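Local coordinates for SmhA (Serratia marcescens, PDB 7A27), which is one component of a tripartite alpha-pore forming toxin, Smh, and probably takes part in pore assembly on target membranes, modelled here in its soluble form, at residues M17-I21 and R297-L301; L27-S32 and L286-Y291; L35-L41 and Q58-R62; Q165-I169 and A263-L267; Q199-V205 and Y231-Q237. One frame throughout, in Å; residues are numbered along the deposited sequence.

From the N terminus, helix 14-37 opens contact 1, then contact 2, then contact 3. Contact 3 closes first, joining the end of that helix and the turn after it to helix 48-96. Helix 160-188 then opens contact 4. Strand 198-206 opens contact 5, which closes on strand 230-237 and is nested inside contact 4. Contact 4 closes on helix 247-268. Contact 2 and finally contact 1 close on helix 272-299, so they enclose all the others. No loops cross. Contacts 1 and 2 tie the first helix to helix 272-299 within the bundle. Contacts 3, 4 and 5 gather round the strand pair; contact 5 touches contacts 2, 3 and 4.

Contact 1: M17-I21 and R297-L301; sequences MHISI and RMALL
R297 lays its CB against I21 CG1 at 3.8 Å, and the two side chains run past each other in opposite directions. A bend at chi2 (-63°) turns the arginine chain so that NH1 makes a weak hydrogen bond to S20 O at 3.5 Å. That oxygen lies at the edge of the guanidinium, near its plane. M298 leaves its backbone away from helix 14-37, but bends at chi2 and chi3 bring CE back over the branches of I21. Helix 48-96 covers M298 and I21. L300 sets its CB 3.8 Å from M17 SD, with the side chains crossing at about a right angle. L301 divides its methyls: CD1 meets H18 CE1 obliquely at 3.8 Å, and CD2 meets I21 CD1 at 4.1 Å. H18 ND1 is itself hydrogen-bonded to L14 O, which fixes the rotation of the ring. M17 O takes two donors from the same face of its plane, S20 OG at 3.1 Å and I21 N. The contact joins the first helix of the bundle to the C-terminal part of helix 272-299, close to helix 301-321. Its chemistry is apolar in the main, with a single, weak hydrogen bond across it.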
# COMPACT_ATOMS: atom_id res chain seq x y z
N MET A 17 -8.42 3.03 9.65
CA MET A 17 -7.03 3.51 9.45
C MET A 17 -6.19 2.38 8.87
O MET A 17 -5.41 2.68 7.97
CB MET A 17 -6.43 4.02 10.76
CG MET A 17 -5.17 4.84 10.56
SD MET A 17 -5.08 6.13 11.76
CE MET A 17 -6.29 7.25 11.06
N HIS A 18 -6.35 1.14 9.33
CA HIS A 18 -5.60 -0.05 8.82
C HIS A 18 -6.06 -0.36 7.40
O HIS A 18 -5.20 -0.67 6.56
CB HIS A 18 -5.72 -1.26 9.76
CG HIS A 18 -4.75 -1.28 10.90
ND1 HIS A 18 -5.04 -0.75 12.12
CD2 HIS A 18 -3.50 -1.78 11.02
CE1 HIS A 18 -4.01 -0.94 12.94
NE2 HIS A 18 -3.06 -1.59 12.30
N ILE A 19 -7.36 -0.27 7.13
CA ILE A 19 -7.94 -0.49 5.77
C ILE A 19 -7.35 0.55 4.79
O ILE A 19 -6.93 0.15 3.70
CB ILE A 19 -9.48 -0.48 5.85
CG1 ILE A 19 -9.98 -1.70 6.64
CG2 ILE A 19 -10.11 -0.39 4.47
CD1 ILE A 19 -11.47 -1.72 6.89
N SER A 20 -7.26 1.83 5.16
CA SER A 20 -6.73 2.87 4.25
C SER A 20 -5.23 2.62 4.02
O SER A 20 -4.74 3.03 2.94
CB SER A 20 -7.01 4.28 4.72
OG SER A 20 -6.12 4.67 5.76
N ILE A 21 -4.53 1.97 4.96
CA ILE A 21 -3.09 1.61 4.79
C ILE A 21 -3.02 0.43 3.83
O ILE A 21 -2.27 0.54 2.84
CB ILE A 21 -2.39 1.30 6.12
CG1 ILE A 21 -2.26 2.56 6.98
CG2 ILE A 21 -1.03 0.66 5.86
CD1 ILE A 21 -1.81 2.32 8.41
N ARG A 297 -0.57 7.71 5.09
CA ARG A 297 -1.64 7.02 5.86
C ARG A 297 -1.04 6.46 7.15
O ARG A 297 -1.74 6.46 8.16
CB ARG A 297 -2.27 5.87 5.07
CG ARG A 297 -2.88 6.30 3.75
CD ARG A 297 -4.03 7.29 3.86
NE ARG A 297 -4.16 7.97 2.55
CZ ARG A 297 -4.63 7.40 1.43
NH1 ARG A 297 -5.04 6.13 1.41
NH2 ARG A 297 -4.69 8.14 0.33
N MET A 298 0.22 6.03 7.10
CA MET A 298 0.98 5.44 8.23
C MET A 298 1.33 6.53 9.25
O MET A 298 1.47 6.19 10.43
CB MET A 298 2.27 4.82 7.69
CG MET A 298 3.05 4.02 8.71
SD MET A 298 2.26 2.59 9.45
CE MET A 298 1.40 2.04 7.99
N ALA A 299 1.44 7.79 8.83
CA ALA A 299 1.80 8.93 9.71
C ALA A 299 0.76 9.09 10.83
O ALA A 299 1.13 9.49 11.94
CB ALA A 299 1.88 10.19 8.91
N LEU A 300 -0.50 8.73 10.58
CA LEU A 300 -1.61 8.94 11.54
C LEU A 300 -1.74 7.76 12.52
O LEU A 300 -2.44 7.92 13.55
CB LEU A 300 -2.92 9.16 10.78
CG LEU A 300 -2.94 10.11 9.58
CD1 LEU A 300 -4.28 9.97 8.86
CD2 LEU A 300 -2.67 11.56 9.98
N LEU A 301 -1.11 6.61 12.23
CA LEU A 301 -1.30 5.36 13.02
C LEU A 301 -0.75 5.50 14.45
O LEU A 301 -1.45 5.12 15.39
CB LEU A 301 -0.66 4.19 12.28
CG LEU A 301 -0.90 2.82 12.90
CD1 LEU A 301 -2.38 2.49 13.00
CD2 LEU A 301 -0.20 1.74 12.11

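Contact 2: L27-S32 and L286-Y291; sequences LNQSYS and LFVDTY
Y31 presents one face of its ring to L286. L286 CB sits almost exactly over the ring centre, 3.5 Å from the centroid and 1° off the normal, a CH-pi contact. The leucine crosses the tyrosine at about a right angle, and its CD2 reaches on to Y31 OH at 3.7 Å. T290 comes to the same ring at its edge, near the plane, with CG2 3.6 Å from Y31 CE2. The Y31 side chain starts beside its own backbone N, which places the ring between the two helices. The helices are neighbours in the long bundle and run antiparallel, at 157°, with axes 9.0 Å apart. N28 and T290 slide past each other in opposite directions, and N28 CB lies 3.4 Å from T290 OG1. The N28 amide plane stands 78° from the Y291 ring. F287 meets S32 OG obliquely with its ring. S32 OG is tied to its own helix by a 2.8 Å bond to N28 O. N28 O also takes the helical bond from S32 N. On the far side of helix 14-37, Q29 and S30 make weak hydrogen bonds to N359, a calcium-binding residue that has no calcium in this chain. The side chain of L27 is about 7 Å from that of N359, and L27 CD2 meets T290 CG2 at 4.4 Å.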
# COMPACT_ATOMS: atom_id res chain seq x y z
N LEU A 27 -1.38 -2.28 -3.11
CA LEU A 27 -1.17 -1.79 -4.49
C LEU A 27 0.34 -1.59 -4.70
O LEU A 27 0.85 -2.04 -5.72
CB LEU A 27 -1.96 -0.50 -4.72
CG LEU A 27 -1.87 0.07 -6.13
CD1 LEU A 27 -2.26 -0.96 -7.15
CD2 LEU A 27 -2.76 1.27 -6.30
N ASN A 28 1.06 -1.02 -3.73
CA ASN A 28 2.51 -0.73 -3.86
C ASN A 28 3.27 -2.06 -3.92
O ASN A 28 4.37 -2.09 -4.49
CB ASN A 28 3.02 0.16 -2.72
CG ASN A 28 4.23 0.98 -3.12
OD1 ASN A 28 4.48 1.21 -4.31
ND2 ASN A 28 4.98 1.45 -2.14
N GLN A 29 2.70 -3.12 -3.36
CA GLN A 29 3.27 -4.49 -3.39
C GLN A 29 3.27 -4.92 -4.87
O GLN A 29 4.31 -5.45 -5.33
CB GLN A 29 2.44 -5.38 -2.46
CG GLN A 29 3.03 -6.73 -2.12
CD GLN A 29 2.20 -7.49 -1.11
OE1 GLN A 29 1.06 -7.16 -0.82
NE2 GLN A 29 2.77 -8.55 -0.54
N SER A 30 2.16 -4.66 -5.58
CA SER A 30 1.94 -5.02 -7.00
C SER A 30 2.84 -4.16 -7.89
O SER A 30 3.39 -4.69 -8.85
CB SER A 30 0.48 -4.93 -7.41
OG SER A 30 -0.35 -5.79 -6.64
N TYR A 31 3.00 -2.87 -7.58
CA TYR A 31 3.89 -1.95 -8.35
C TYR A 31 5.35 -2.35 -8.13
O TYR A 31 6.13 -2.14 -9.05
CB TYR A 31 3.62 -0.48 -8.02
CG TYR A 31 2.31 0.06 -8.52
CD1 TYR A 31 1.79 -0.32 -9.75
CD2 TYR A 31 1.64 1.05 -7.83
CE1 TYR A 31 0.59 0.19 -10.22
CE2 TYR A 31 0.45 1.58 -8.29
CZ TYR A 31 -0.07 1.14 -9.48
OH TYR A 31 -1.23 1.66 -9.94
N SER A 32 5.70 -2.90 -6.98
CA SER A 32 7.06 -3.45 -6.74
C SER A 32 7.26 -4.67 -7.63
O SER A 32 8.32 -4.76 -8.26
CB SER A 32 7.29 -3.81 -5.30
OG SER A 32 7.12 -2.67 -4.50
N LEU A 286 4.35 5.17 -10.54
CA LEU A 286 3.30 4.41 -9.81
C LEU A 286 3.83 3.99 -8.44
O LEU A 286 3.11 4.20 -7.45
CB LEU A 286 2.86 3.17 -10.61
CG LEU A 286 2.13 3.45 -11.91
CD1 LEU A 286 1.85 2.16 -12.66
CD2 LEU A 286 0.84 4.23 -11.64
N PHE A 287 5.05 3.45 -8.41
CA PHE A 287 5.72 2.96 -7.18
C PHE A 287 5.94 4.11 -6.20
O PHE A 287 5.47 4.01 -5.06
CB PHE A 287 7.03 2.25 -7.51
CG PHE A 287 7.84 1.83 -6.32
CD1 PHE A 287 7.44 0.77 -5.51
CD2 PHE A 287 9.03 2.46 -6.02
CE1 PHE A 287 8.17 0.39 -4.40
CE2 PHE A 287 9.80 2.04 -4.95
CZ PHE A 287 9.36 1.02 -4.13
N VAL A 288 6.59 5.19 -6.64
CA VAL A 288 6.95 6.33 -5.76
C VAL A 288 5.69 7.07 -5.29
O VAL A 288 5.67 7.48 -4.13
CB VAL A 288 7.94 7.28 -6.44
CG1 VAL A 288 8.18 8.53 -5.62
CG2 VAL A 288 9.25 6.58 -6.73
N ASP A 289 4.71 7.29 -6.16
CA ASP A 289 3.47 8.01 -5.77
C ASP A 289 2.77 7.21 -4.67
O ASP A 289 2.42 7.83 -3.64
CB ASP A 289 2.51 8.23 -6.95
CG ASP A 289 2.88 9.33 -7.93
OD1 ASP A 289 3.75 10.17 -7.59
OD2 ASP A 289 2.27 9.35 -9.03
N THR A 290 2.58 5.89 -4.84
CA THR A 290 1.81 5.11 -3.84
C THR A 290 2.70 4.86 -2.62
O THR A 290 2.13 4.64 -1.53
CB THR A 290 1.11 3.88 -4.44
OG1 THR A 290 2.05 2.84 -4.57
CG2 THR A 290 0.43 4.20 -5.75
N TYR A 291 4.03 4.93 -2.75
CA TYR A 291 4.92 4.82 -1.57
C TYR A 291 4.63 6.03 -0.68
O TYR A 291 4.47 5.88 0.53
CB TYR A 291 6.40 4.79 -1.94
CG TYR A 291 7.30 4.23 -0.87
CD1 TYR A 291 7.67 4.98 0.23
CD2 TYR A 291 7.77 2.93 -0.95
CE1 TYR A 291 8.50 4.46 1.22
CE2 TYR A 291 8.58 2.39 0.03
CZ TYR A 291 8.95 3.15 1.11
OH TYR A 291 9.77 2.59 2.04

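Contact 3: L35-L41 and Q58-R62; sequences LLSQQLL and QNQLR
Q58 uses both ends of its amide on the backbone of residues 39-41. Its extended chain, with CG opposite the backbone N (chi1 -166°), carries the amide to Q39 and L41. Q58 OE1 accepts from L41 N at 3.2 Å, the donor tilted 28° from the carbonyl plane. Water 1 donates to the same OE1 and to L41 O, the latter at 3.1 Å. Q58 NE2 gives a weak bond to Q39 O at 3.3 Å and another weak one to Y231 OH. Q39 O has a second donor, Q38 NE2 at 3.0 Å, in the carbonyl plane on a lone pair. Q38 is busy beyond this contact too: its OE1 takes S234 N and Q283 NE2, and its NE2 reaches M232 O. Q38 O receives R62 NH1 at 3.0 Å in a weak, bent bond. A bend at chi3 (72°) carries the R62 guanidinium between L40 CG, 4.0 Å above one face, and L36 CA, over the opposite face. Deeper in, L35 CD2 packs on L61 CD1 at 4.2 Å. This is where helix 14-37 ends, Q38 being the first residue to leave helical angles, and where helix 48-96 runs back alongside. Beyond that end, Q38 O, Q39 O and L41 N take partners from side chains of helix 48-96; two of these three bonds are weak, and water 1 bridges Q58 OE1 to L41 O.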
# COMPACT_ATOMS: atom_id res chain seq x y z
N LEU A 35 7.92 -3.62 -11.26
CA LEU A 35 9.31 -3.12 -11.45
C LEU A 35 10.32 -4.26 -11.52
O LEU A 35 11.33 -4.11 -12.28
CB LEU A 35 9.66 -2.19 -10.29
CG LEU A 35 9.12 -0.78 -10.40
CD1 LEU A 35 9.33 -0.07 -9.08
CD2 LEU A 35 9.80 -0.03 -11.54
N LEU A 36 10.07 -5.35 -10.78
CA LEU A 36 10.97 -6.53 -10.68
C LEU A 36 10.71 -7.52 -11.81
O LEU A 36 11.61 -8.34 -12.05
CB LEU A 36 10.78 -7.19 -9.31
CG LEU A 36 11.25 -6.37 -8.12
CD1 LEU A 36 10.69 -6.90 -6.81
CD2 LEU A 36 12.76 -6.31 -8.07
N SER A 37 9.54 -7.48 -12.45
CA SER A 37 9.15 -8.39 -13.56
C SER A 37 9.60 -7.79 -14.89
O SER A 37 9.94 -8.55 -15.80
CB SER A 37 7.67 -8.67 -13.56
OG SER A 37 7.28 -9.28 -12.34
N GLN A 38 9.59 -6.48 -14.97
CA GLN A 38 9.96 -5.71 -16.18
C GLN A 38 11.34 -6.17 -16.66
O GLN A 38 12.26 -6.20 -15.85
CB GLN A 38 9.95 -4.20 -15.87
CG GLN A 38 10.43 -3.32 -17.01
CD GLN A 38 9.65 -3.56 -18.29
OE1 GLN A 38 8.43 -3.53 -18.31
NE2 GLN A 38 10.39 -3.80 -19.36
N GLN A 39 11.43 -6.52 -17.94
CA GLN A 39 12.66 -6.84 -18.68
C GLN A 39 13.62 -5.66 -18.49
O GLN A 39 13.18 -4.53 -18.62
CB GLN A 39 12.26 -7.03 -20.15
CG GLN A 39 13.23 -7.82 -21.01
CD GLN A 39 12.93 -7.74 -22.50
OE1 GLN A 39 12.37 -6.76 -22.99
NE2 GLN A 39 13.36 -8.76 -23.24
N LEU A 40 14.88 -5.92 -18.17
CA LEU A 40 15.97 -4.90 -18.06
C LEU A 40 16.35 -4.46 -19.48
O LEU A 40 15.99 -5.16 -20.46
CB LEU A 40 17.19 -5.52 -17.36
CG LEU A 40 17.04 -5.77 -15.86
CD1 LEU A 40 17.90 -6.93 -15.39
CD2 LEU A 40 17.38 -4.52 -15.08
N LEU A 41 17.04 -3.33 -19.59
CA LEU A 41 17.59 -2.84 -20.88
C LEU A 41 18.96 -3.48 -21.00
O LEU A 41 19.77 -3.25 -20.10
CB LEU A 41 17.67 -1.30 -20.86
CG LEU A 41 18.30 -0.66 -22.09
CD1 LEU A 41 17.47 -0.96 -23.32
CD2 LEU A 41 18.44 0.84 -21.89
N GLN A 58 17.00 2.02 -13.47
CA GLN A 58 16.21 0.76 -13.47
C GLN A 58 16.74 -0.14 -12.35
O GLN A 58 15.91 -0.76 -11.63
CB GLN A 58 16.25 0.09 -14.84
CG GLN A 58 15.20 -1.00 -15.01
CD GLN A 58 15.03 -1.43 -16.44
OE1 GLN A 58 15.96 -1.39 -17.25
NE2 GLN A 58 13.83 -1.88 -16.75
N ASN A 59 18.06 -0.18 -12.17
CA ASN A 59 18.74 -1.00 -11.12
C ASN A 59 18.36 -0.45 -9.74
O ASN A 59 17.93 -1.24 -8.89
CB ASN A 59 20.26 -1.03 -11.27
CG ASN A 59 20.86 -2.04 -10.31
OD1 ASN A 59 21.47 -1.65 -9.32
ND2 ASN A 59 20.60 -3.32 -10.55
N GLN A 60 18.49 0.86 -9.54
CA GLN A 60 18.25 1.52 -8.24
C GLN A 60 16.78 1.32 -7.84
O GLN A 60 16.52 1.19 -6.63
CB GLN A 60 18.80 2.95 -8.30
CG GLN A 60 18.76 3.69 -6.97
CD GLN A 60 19.50 3.04 -5.81
OE1 GLN A 60 18.92 2.74 -4.76
NE2 GLN A 60 20.81 2.83 -6.01
N LEU A 61 15.85 1.24 -8.80
CA LEU A 61 14.39 1.03 -8.54
C LEU A 61 14.13 -0.42 -8.11
O LEU A 61 13.36 -0.62 -7.16
CB LEU A 61 13.57 1.37 -9.78
CG LEU A 61 13.36 2.85 -10.07
CD1 LEU A 61 12.74 3.03 -11.44
CD2 LEU A 61 12.51 3.52 -9.00
N ARG A 62 14.73 -1.40 -8.79
CA ARG A 62 14.55 -2.83 -8.44
C ARG A 62 15.06 -3.06 -7.01
O ARG A 62 14.40 -3.83 -6.29
CB ARG A 62 15.24 -3.73 -9.47
CG ARG A 62 14.57 -3.64 -10.84
CD ARG A 62 15.46 -4.14 -11.95
NE ARG A 62 15.61 -5.58 -11.94
CZ ARG A 62 14.81 -6.42 -12.57
NH1 ARG A 62 13.77 -5.98 -13.26
NH2 ARG A 62 15.05 -7.72 -12.48
O HOH W 1 19.12 -2.24 -17.21

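Contact 4: Q165-I169 and A263-L267; sequences QAQTI and AYRAL
A263 O accepts the backbone bond of L267 N at 3.2 Å, and I169 CD1 of the facing helix rests against the same oxygen at 3.7 Å. The two segments form an antiparallel helix pair, at 154° with axes 9.2 Å apart. They join helix 160-188 to helix 247-268, the helices just before and after the strand pair. No hydrogen bond crosses between them. I169 has the largest share of the contact, and each of its branches has its own neighbours. CG1 touches A263 CB at 3.7 Å and lies over one face of the Y264 ring. CG2 is 3.9 Å from Y264 CZ. CD1 meets L267 CD2 at 3.6 Å, where the two side chains cross at about a right angle. Y264 starts away from helix 160-188, but its CG sits beside its own backbone N (chi1 -80°), and the ring swings back to I169. The ring also packs on A203 and I233 of the strand pair. Helix 272-299 adds K278 next to I169 and S275 next to L267. At the other end, Q165 stretches its amide along the backbone of the facing helix, with OE1 3.8 Å from L267 CA. This is a van der Waals approach. T168 adds a smaller touch, while its hydroxyl is bonded to Q164 O in its own helix. Next to the Q165 oxygen, NE2 stands 4.1 Å from A266 CB.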
# COMPACT_ATOMS: atom_id res chain seq x y z
N GLN A 165 4.34 13.18 -30.02
CA GLN A 165 4.39 11.71 -29.83
C GLN A 165 4.71 11.40 -28.37
O GLN A 165 4.12 10.46 -27.84
CB GLN A 165 5.41 11.09 -30.78
CG GLN A 165 4.94 11.08 -32.22
CD GLN A 165 6.06 10.86 -33.21
OE1 GLN A 165 7.24 10.92 -32.88
NE2 GLN A 165 5.68 10.62 -34.45
N ALA A 166 5.58 12.20 -27.75
CA ALA A 166 6.01 12.05 -26.34
C ALA A 166 4.87 12.43 -25.39
O ALA A 166 4.75 11.76 -24.34
CB ALA A 166 7.23 12.90 -26.05
N GLN A 167 4.11 13.49 -25.72
CA GLN A 167 2.98 13.97 -24.88
C GLN A 167 1.87 12.91 -24.94
O GLN A 167 1.32 12.60 -23.88
CB GLN A 167 2.47 15.33 -25.34
CG GLN A 167 1.65 16.09 -24.29
CD GLN A 167 0.72 17.06 -24.98
OE1 GLN A 167 -0.13 16.65 -25.78
NE2 GLN A 167 0.87 18.35 -24.70
N THR A 168 1.58 12.38 -26.13
CA THR A 168 0.55 11.31 -26.32
C THR A 168 0.85 10.18 -25.34
O THR A 168 -0.10 9.73 -24.66
CB THR A 168 0.51 10.80 -27.77
OG1 THR A 168 0.18 11.89 -28.62
CG2 THR A 168 -0.51 9.70 -27.96
N ILE A 169 2.11 9.78 -25.24
CA ILE A 169 2.59 8.70 -24.32
C ILE A 169 2.38 9.15 -22.87
O ILE A 169 1.77 8.39 -22.11
CB ILE A 169 4.05 8.33 -24.65
CG1 ILE A 169 4.12 7.56 -25.97
CG2 ILE A 169 4.70 7.56 -23.51
CD1 ILE A 169 5.51 7.38 -26.50
N ALA A 263 1.61 4.31 -29.92
CA ALA A 263 2.32 5.57 -29.60
C ALA A 263 3.83 5.32 -29.42
O ALA A 263 4.59 6.23 -29.84
CB ALA A 263 1.72 6.22 -28.39
N TYR A 264 4.24 4.20 -28.80
CA TYR A 264 5.68 3.87 -28.61
C TYR A 264 6.29 3.53 -29.98
O TYR A 264 7.41 3.98 -30.27
CB TYR A 264 5.91 2.77 -27.57
CG TYR A 264 5.86 3.17 -26.12
CD1 TYR A 264 6.82 4.00 -25.56
CD2 TYR A 264 4.90 2.66 -25.26
CE1 TYR A 264 6.80 4.35 -24.22
CE2 TYR A 264 4.87 3.01 -23.91
CZ TYR A 264 5.82 3.85 -23.38
OH TYR A 264 5.74 4.18 -22.05
N ARG A 265 5.56 2.80 -30.83
CA ARG A 265 6.03 2.43 -32.19
C ARG A 265 6.37 3.72 -32.94
O ARG A 265 7.41 3.76 -33.62
CB ARG A 265 4.99 1.58 -32.94
CG ARG A 265 4.57 0.31 -32.23
CD ARG A 265 3.72 -0.62 -33.07
NE ARG A 265 4.56 -1.18 -34.12
CZ ARG A 265 5.49 -2.14 -33.96
NH1 ARG A 265 6.18 -2.59 -35.00
NH2 ARG A 265 5.73 -2.68 -32.76
N ALA A 266 5.55 4.76 -32.78
CA ALA A 266 5.70 6.08 -33.43
C ALA A 266 6.96 6.81 -32.93
O ALA A 266 7.80 7.18 -33.75
CB ALA A 266 4.47 6.92 -33.19
N LEU A 267 7.07 7.03 -31.62
CA LEU A 267 8.21 7.76 -31.01
C LEU A 267 9.53 7.00 -31.26
O LEU A 267 10.58 7.66 -31.43
CB LEU A 267 7.94 7.94 -29.52
CG LEU A 267 9.03 8.69 -28.74
CD1 LEU A 267 9.29 10.06 -29.36
CD2 LEU A 267 8.67 8.83 -27.26

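Contact 5: Q199-V205 and Y231-Q237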
# COMPACT_ATOMS: atom_id res chain seq x y z
N GLN A 199 -0.41 -9.29 -14.72
CA GLN A 199 0.52 -8.54 -15.60
C GLN A 199 0.62 -9.25 -16.95
O GLN A 199 0.26 -10.44 -17.03
CB GLN A 199 1.91 -8.46 -14.98
CG GLN A 199 2.59 -9.80 -14.70
CD GLN A 199 4.05 -9.61 -14.37
OE1 GLN A 199 4.82 -9.03 -15.14
NE2 GLN A 199 4.46 -10.09 -13.20
N SER A 200 1.07 -8.53 -17.98
CA SER A 200 1.29 -9.05 -19.35
C SER A 200 2.11 -8.02 -20.13
O SER A 200 2.23 -6.86 -19.64
CB SER A 200 -0.00 -9.36 -20.05
OG SER A 200 -0.69 -8.17 -20.42
N ILE A 201 2.68 -8.42 -21.26
CA ILE A 201 3.37 -7.44 -22.15
C ILE A 201 2.23 -6.62 -22.79
O ILE A 201 1.22 -7.24 -23.19
CB ILE A 201 4.26 -8.15 -23.19
CG1 ILE A 201 5.23 -9.15 -22.54
CG2 ILE A 201 4.94 -7.11 -24.09
CD1 ILE A 201 6.11 -8.58 -21.47
N VAL A 202 2.35 -5.29 -22.82
CA VAL A 202 1.27 -4.39 -23.32
C VAL A 202 1.76 -3.56 -24.51
O VAL A 202 0.92 -3.12 -25.32
CB VAL A 202 0.77 -3.48 -22.19
CG1 VAL A 202 0.14 -4.29 -21.07
CG2 VAL A 202 1.89 -2.59 -21.65
N ALA A 203 3.07 -3.35 -24.60
CA ALA A 203 3.73 -2.53 -25.64
C ALA A 203 5.16 -3.02 -25.87
O ALA A 203 5.63 -3.89 -25.12
CB ALA A 203 3.72 -1.09 -25.20
N ALA A 204 5.83 -2.44 -26.86
CA ALA A 204 7.20 -2.82 -27.25
C ALA A 204 7.87 -1.64 -27.94
O ALA A 204 7.15 -0.82 -28.54
CB ALA A 204 7.12 -4.01 -28.15
N VAL A 205 9.20 -1.57 -27.86
CA VAL A 205 10.04 -0.49 -28.45
C VAL A 205 11.07 -1.13 -29.37
O VAL A 205 12.06 -1.65 -28.88
CB VAL A 205 10.73 0.34 -27.35
CG1 VAL A 205 11.51 1.53 -27.94
CG2 VAL A 205 9.74 0.83 -26.30
N TYR A 231 12.61 -3.87 -26.67
CA TYR A 231 12.39 -3.68 -25.21
C TYR A 231 10.90 -3.93 -24.92
O TYR A 231 10.06 -3.11 -25.36
CB TYR A 231 12.87 -2.29 -24.79
CG TYR A 231 12.68 -1.99 -23.33
CD1 TYR A 231 13.62 -2.36 -22.39
CD2 TYR A 231 11.53 -1.38 -22.87
CE1 TYR A 231 13.42 -2.13 -21.03
CE2 TYR A 231 11.32 -1.12 -21.52
CZ TYR A 231 12.26 -1.52 -20.59
OH TYR A 231 12.07 -1.27 -19.27
N MET A 232 10.58 -5.04 -24.24
CA MET A 232 9.17 -5.45 -23.93
C MET A 232 8.67 -4.79 -22.64
O MET A 232 9.28 -5.01 -21.58
CB MET A 232 9.05 -6.97 -23.80
CG MET A 232 9.52 -7.69 -25.06
SD MET A 232 8.42 -7.32 -26.47
CE MET A 232 7.46 -8.85 -26.44
N ILE A 233 7.56 -4.06 -22.75
CA ILE A 233 6.95 -3.26 -21.64
C ILE A 233 5.85 -4.08 -20.95
O ILE A 233 4.87 -4.48 -21.61
CB ILE A 233 6.39 -1.93 -22.17
CG1 ILE A 233 7.50 -1.11 -22.84
CG2 ILE A 233 5.69 -1.16 -21.06
CD1 ILE A 233 7.05 0.10 -23.62
N SER A 234 6.04 -4.31 -19.65
CA SER A 234 5.10 -5.05 -18.78
C SER A 234 4.12 -4.03 -18.18
O SER A 234 4.55 -2.89 -17.87
CB SER A 234 5.83 -5.85 -17.72
OG SER A 234 6.78 -6.75 -18.30
N GLY A 235 2.85 -4.41 -18.07
CA GLY A 235 1.82 -3.55 -17.47
C GLY A 235 0.89 -4.37 -16.60
O GLY A 235 0.71 -5.58 -16.91
N ILE A 236 0.33 -3.74 -15.56
CA ILE A 236 -0.67 -4.38 -14.65
C ILE A 236 -1.89 -4.73 -15.50
O ILE A 236 -2.14 -4.00 -16.49
CB ILE A 236 -1.09 -3.45 -13.49
CG1 ILE A 236 0.09 -2.99 -12.63
CG2 ILE A 236 -2.16 -4.12 -12.64
CD1 ILE A 236 0.83 -4.09 -11.93
N GLN A 237 -2.62 -5.78 -15.12
CA GLN A 237 -3.88 -6.20 -15.79
C GLN A 237 -4.85 -6.69 -14.72
O GLN A 237 -4.40 -7.08 -13.64
CB GLN A 237 -3.60 -7.31 -16.79
CG GLN A 237 -4.36 -7.12 -18.10
CD GLN A 237 -3.70 -6.15 -19.06
OE1 GLN A 237 -2.48 -6.14 -19.25
NE2 GLN A 237 -4.56 -5.49 -19.82
O HOH W 2 4.67 -8.91 -17.67
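Backbone hydrogen bonds make 199-205 and 231-237 a two-stranded antiparallel sheet with a beta bulge. S200 and G235 form one mutual pair, with G235 N to S200 O at 3.0 Å. V205 and Y231 form another at the far end. Between them the register shifts by one. V202 N gives to I233 O at 2.9 Å, while I233 N gives to A203 O at 3.1 Å, so V202 and A203 both face I233. V202 leaves extended angles (psi -25°), as the first residue of a classic bulge does. In a mainly helical toxin such a strand pair resembles the beta tongue of ClyA-type proteins, though that match is inferred. The strands also make CA-H...O contacts, such as I201 CA to I233 O.

Polar side chains add one direct link. S200 OG donates to Q237 OE1 at 2.9 Å, from 43° above the carbonyl plane. At the outer edge of strand 230-237, M232 N is bonded to Q39 OE1.

Apolar contacts fall on two faces. A204 and M232 share one: M232 bends at chi2 and chi3, laying SD 3.9 Å from A204 CB, and I201 CG2 is a neighbour of its CE. On the other, I233 CD1 sits between A203 CB and V205 CG2, and helix 272-299 adds S275 by V205 and S279 by I233. At the bulge the V202 methyls part: CG2 touches I233 CG2 at 4.1 Å, and CG1 lies 4.0 Å from G235 CA.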